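Local coordinates for Bcl10-interacting CARD protein (Homo sapiens, PDB 4DWN) that inhibits the NF-kappa-B activation induced by BCL10, with which it associates through its caspase recruitment domain, the part described here, at residues 15-20 with 94-99. Residues are numbered along the deposited sequence; the frame is centred on the assembly and turned at random.
Sequences TPFLTG and SRLPSR. With SO4 (sulfate ion), chain C; SO4 (sulfate ion), chain D.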
ATOM      1  N   THR A  15      -9.574   0.826   0.913  1.00 13.53           N
ATOM      2  CA  THR A  15      -9.126  -0.356   0.184  1.00 11.50           C
ATOM      3  C   THR A  15      -9.878  -0.603  -1.142  1.00 13.38           C
ATOM      4  O   THR A  15      -9.224  -0.825  -2.191  1.00 11.77           O
ATOM      5  CB  THR A  15      -9.066  -1.579   1.089  1.00 13.51           C
ATOM      6  OG1 THR A  15      -7.914  -1.445   1.953  1.00 19.44           O
ATOM      7  CG2 THR A  15      -8.870  -2.890   0.262  1.00 18.26           C
ATOM      8  N   PRO A  16     -11.221  -0.492  -1.134  1.00 14.04           N
ATOM      9  CA  PRO A  16     -11.913  -0.747  -2.412  1.00 14.60           C
ATOM     10  C   PRO A  16     -11.527   0.276  -3.504  1.00 14.75           C
ATOM     11  O   PRO A  16     -11.294  -0.062  -4.672  1.00 15.65           O
ATOM     12  CB  PRO A  16     -13.389  -0.655  -2.030  1.00 19.00           C
ATOM     13  CG  PRO A  16     -13.352  -1.190  -0.595  1.00 17.81           C
ATOM     14  CD  PRO A  16     -12.153  -0.551   0.008  1.00 17.62           C
ATOM     15  N   PHE A  17     -11.419   1.525  -3.088  1.00 12.88           N
ATOM     16  CA  PHE A  17     -10.971   2.589  -3.986  1.00 11.04           C
ATOM     17  C   PHE A  17      -9.536   2.295  -4.501  1.00 12.39           C
ATOM     18  O   PHE A  17      -9.253   2.361  -5.703  1.00 14.39           O
ATOM     19  CB  PHE A  17     -10.971   3.929  -3.233  1.00 12.75           C
ATOM     20  CG  PHE A  17     -10.654   5.112  -4.083  1.00 17.73           C
ATOM     21  CD1 PHE A  17     -11.638   5.740  -4.832  1.00 20.05           C
ATOM     22  CD2 PHE A  17      -9.381   5.645  -4.078  1.00 15.97           C
ATOM     23  CE1 PHE A  17     -11.333   6.855  -5.599  1.00 19.38           C
ATOM     24  CE2 PHE A  17      -9.078   6.761  -4.833  1.00 22.70           C
ATOM     25  CZ  PHE A  17     -10.059   7.352  -5.590  1.00 21.70           C
ATOM     26  N   LEU A  18      -8.600   2.006  -3.593  1.00 10.26           N
ATOM     27  CA  LEU A  18      -7.221   1.777  -3.987  1.00 13.01           C
ATOM     28  C   LEU A  18      -7.019   0.610  -4.958  1.00 12.45           C
ATOM     29  O   LEU A  18      -6.115   0.669  -5.791  1.00 13.52           O
ATOM     30  CB  LEU A  18      -6.360   1.562  -2.755  1.00 15.04           C
ATOM     31  CG  LEU A  18      -6.114   2.783  -1.863  1.00 12.22           C
ATOM     32  CD1 LEU A  18      -5.605   2.353  -0.453  1.00 15.89           C
ATOM     33  CD2 LEU A  18      -5.111   3.734  -2.538  1.00 13.95           C
ATOM     34  N   THR A  19      -7.883  -0.401  -4.866  1.00 12.39           N
ATOM     35  CA  THR A  19      -7.714  -1.625  -5.629  1.00 13.84           C
ATOM     36  C   THR A  19      -8.473  -1.587  -6.974  1.00 18.23           C
ATOM     37  O   THR A  19      -8.389  -2.504  -7.785  1.00 18.40           O
ATOM     38  CB  THR A  19      -8.142  -2.859  -4.828  1.00 17.38           C
ATOM     39  OG1 THR A  19      -9.505  -2.705  -4.420  1.00 16.71           O
ATOM     40  CG2 THR A  19      -7.244  -3.076  -3.587  1.00 16.30           C
ATOM     41  N   GLY A  20      -9.210  -0.525  -7.227  1.00 13.45           N
ATOM     42  CA  GLY A  20      -9.866  -0.386  -8.522  1.00 17.77           C
ATOM     43  C   GLY A  20      -8.847  -0.369  -9.647  1.00 17.51           C
ATOM     44  O   GLY A  20      -7.820   0.304  -9.562  1.00 16.01           O
ATOM     45  N   SER A  94      -4.102  12.171  -2.822  1.00 15.08           N
ATOM     46  CA  SER A  94      -4.946  13.356  -2.599  1.00 16.77           C
ATOM     47  C   SER A  94      -6.420  13.105  -2.799  1.00 15.58           C
ATOM     48  O   SER A  94      -7.231  13.903  -2.341  1.00 21.46           O
ATOM     49  CB  SER A  94      -4.572  14.492  -3.551  1.00 18.68           C
ATOM     50  OG  SER A  94      -4.955  14.234  -4.906  1.00 19.88           O
ATOM     51  N   ARG A  95      -6.761  12.018  -3.478  1.00 14.29           N
ATOM     52  CA  ARG A  95      -8.159  11.722  -3.799  1.00 19.24           C
ATOM     53  C   ARG A  95      -8.807  10.663  -2.911  1.00 18.41           C
ATOM     54  O   ARG A  95      -9.967  10.307  -3.130  1.00 20.14           O
ATOM     55  CB  ARG A  95      -8.237  11.270  -5.259  1.00 18.70           C
ATOM     56  CG  ARG A  95      -7.710  12.306  -6.194  1.00 20.71           C
ATOM     57  CD  ARG A  95      -7.679  11.816  -7.640  1.00 29.90           C
ATOM     58  NE  ARG A  95      -9.002  11.298  -7.960  1.00 31.82           N
ATOM     59  CZ  ARG A  95      -9.268  10.148  -8.573  1.00 37.13           C
ATOM     60  NH1 ARG A  95     -10.539   9.801  -8.749  1.00 37.10           N
ATOM     61  NH2 ARG A  95      -8.300   9.371  -9.031  1.00 33.08           N
ATOM     62  N   LEU A  96      -8.086  10.126  -1.925  1.00 16.27           N
ATOM     63  CA  LEU A  96      -8.646   9.031  -1.124  1.00 13.61           C
ATOM     64  C   LEU A  96      -9.930   9.397  -0.397  1.00 17.49           C
ATOM     65  O   LEU A  96     -10.059  10.493   0.141  1.00 20.10           O
ATOM     66  CB  LEU A  96      -7.640   8.533  -0.113  1.00 19.16           C
ATOM     67  CG  LEU A  96      -6.365   7.940  -0.743  1.00 16.14           C
ATOM     68  CD1 LEU A  96      -5.408   7.480   0.350  1.00 27.16           C
ATOM     69  CD2 LEU A  96      -6.739   6.850  -1.749  1.00 21.01           C
ATOM     70  N   PRO A  97     -10.898   8.466  -0.388  1.00 17.03           N
ATOM     71  CA  PRO A  97     -12.137   8.652   0.375  1.00 17.02           C
ATOM     72  C   PRO A  97     -11.869   9.099   1.805  1.00 21.48           C
ATOM     73  O   PRO A  97     -12.602   9.945   2.284  1.00 19.11           O
ATOM     74  CB  PRO A  97     -12.782   7.260   0.357  1.00 15.41           C
ATOM     75  CG  PRO A  97     -12.309   6.676  -0.955  1.00 19.22           C
ATOM     76  CD  PRO A  97     -10.901   7.192  -1.135  1.00 15.87           C
ATOM     77  N   SER A  98     -10.843   8.554   2.469  1.00 16.94           N
ATOM     78  CA  SER A  98     -10.618   8.841   3.887  1.00 19.33           C
ATOM     79  C   SER A  98     -10.169  10.272   4.135  1.00 23.44           C
ATOM     80  O   SER A  98     -10.207  10.733   5.278  1.00 28.59           O
ATOM     81  CB  SER A  98      -9.589   7.894   4.515  1.00 21.63           C
ATOM     82  OG  SER A  98      -8.326   8.017   3.891  1.00 19.26           O
ATOM     83  N   ARG A  99      -9.789  10.977   3.082  1.00 21.22           N
ATOM     84  CA  ARG A  99      -9.386  12.373   3.234  1.00 20.15           C
ATOM     85  C   ARG A  99     -10.622  13.260   3.272  1.00 34.72           C
ATOM     86  O   ARG A  99     -10.604  14.298   3.914  1.00 32.94           O
ATOM     87  CB  ARG A  99      -8.466  12.781   2.070  1.00 30.64           C
ATOM     88  CG  ARG A  99      -7.703  14.103   2.273  1.00 45.92           C
ATOM     89  CD  ARG A  99      -6.476  14.225   1.334  1.00 29.29           C
ATOM     90  NE  ARG A  99      -5.826  12.943   1.179  1.00 33.10           N
ATOM     91  CZ  ARG A  99      -4.963  12.437   2.048  1.00 28.00           C
ATOM     92  NH1 ARG A  99      -4.431  11.237   1.834  1.00 29.74           N
ATOM     93  NH2 ARG A  99      -4.634  13.135   3.145  1.00 34.22           N
TER
HETATM   94  S   SO4 C 101      -1.862  11.362   4.864  1.00 30.86           S
HETATM   95  O1  SO4 C 101      -2.940  10.728   4.034  1.00 29.56           O
HETATM   96  O2  SO4 C 101      -2.144  11.108   6.285  1.00 28.50           O
HETATM   97  O3  SO4 C 101      -0.542  10.732   4.522  1.00 22.80           O
HETATM   98  O4  SO4 C 101      -1.823  12.844   4.617  1.00 32.42           O
HETATM   99  S   SO4 D 102     -10.655   7.353 -11.569  1.00 34.20           S
HETATM  100  O1  SO4 D 102     -10.676   7.728 -10.174  1.00 34.12           O
HETATM  101  O2  SO4 D 102      -9.441   6.552 -11.735  1.00 53.71           O
HETATM  102  O3  SO4 D 102     -11.818   6.529 -11.827  1.00 30.02           O
HETATM  103  O4  SO4 D 102     -10.602   8.542 -12.409  1.00 40.32           O
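With chi1 at -175° Phe17 swings its ring away from its own backbone N, off helix 7-19 and against Arg95, Leu96 and Pro97. Pro97 CD sits over one face of the ring, displaced toward its rim: it lies 3.9 Å from the centroid of the Phe17 ring and 23° off its normal, a CH-pi contact. The same proline follows the aromatic side chain back toward its root, since CG of Pro97 is 3.8 Å from CB of Phe17. Leu96 supplies one methyl, CD2, that serves two partners, being 3.7 Å from CD2 of Phe17 and 3.6 Å from CD2 of Leu18, whose side chain crosses that of Leu96 at about a right angle. Arg95 bends at chi3, and its guanidinium reaches the far end of the ring. There CZ of Phe17 stands over one guanidinium face, 4.0 Å from NH1 of Arg95, with the two planes 67° apart, too steep for a parallel stack. At its edge the guanidinium hydrogen-bonds O1 of a sulfate, probably from the crystallisation liquor, through NH1 of Arg95 (2.5 Å, very short) and more weakly through NH2. Arg23 bonds a sulfate too and makes a cation-pi contact with Phe17. With an alanine in place of Phe17, Pro97 CD would probably lose its aromatic partner and the Arg95 guanidinium the ring end that lies against one of its faces. No hydrogen bond joins the two segments, which meet mainly through apolar side chains of Phe17, Leu18, Leu96 and Pro97, with the Arg95 guanidinium at the ring's end; the chain's C-terminal tail thus docks on the first helix of the CARD bundle. Leu92 of helix 90-94 touches both Phe17 and Leu18, Phe81 of helix 75-88 and Leu67 of helix 66-73 meet Leu18, and Leu96 packs on Tyr82 and Leu85 of helix 75-88.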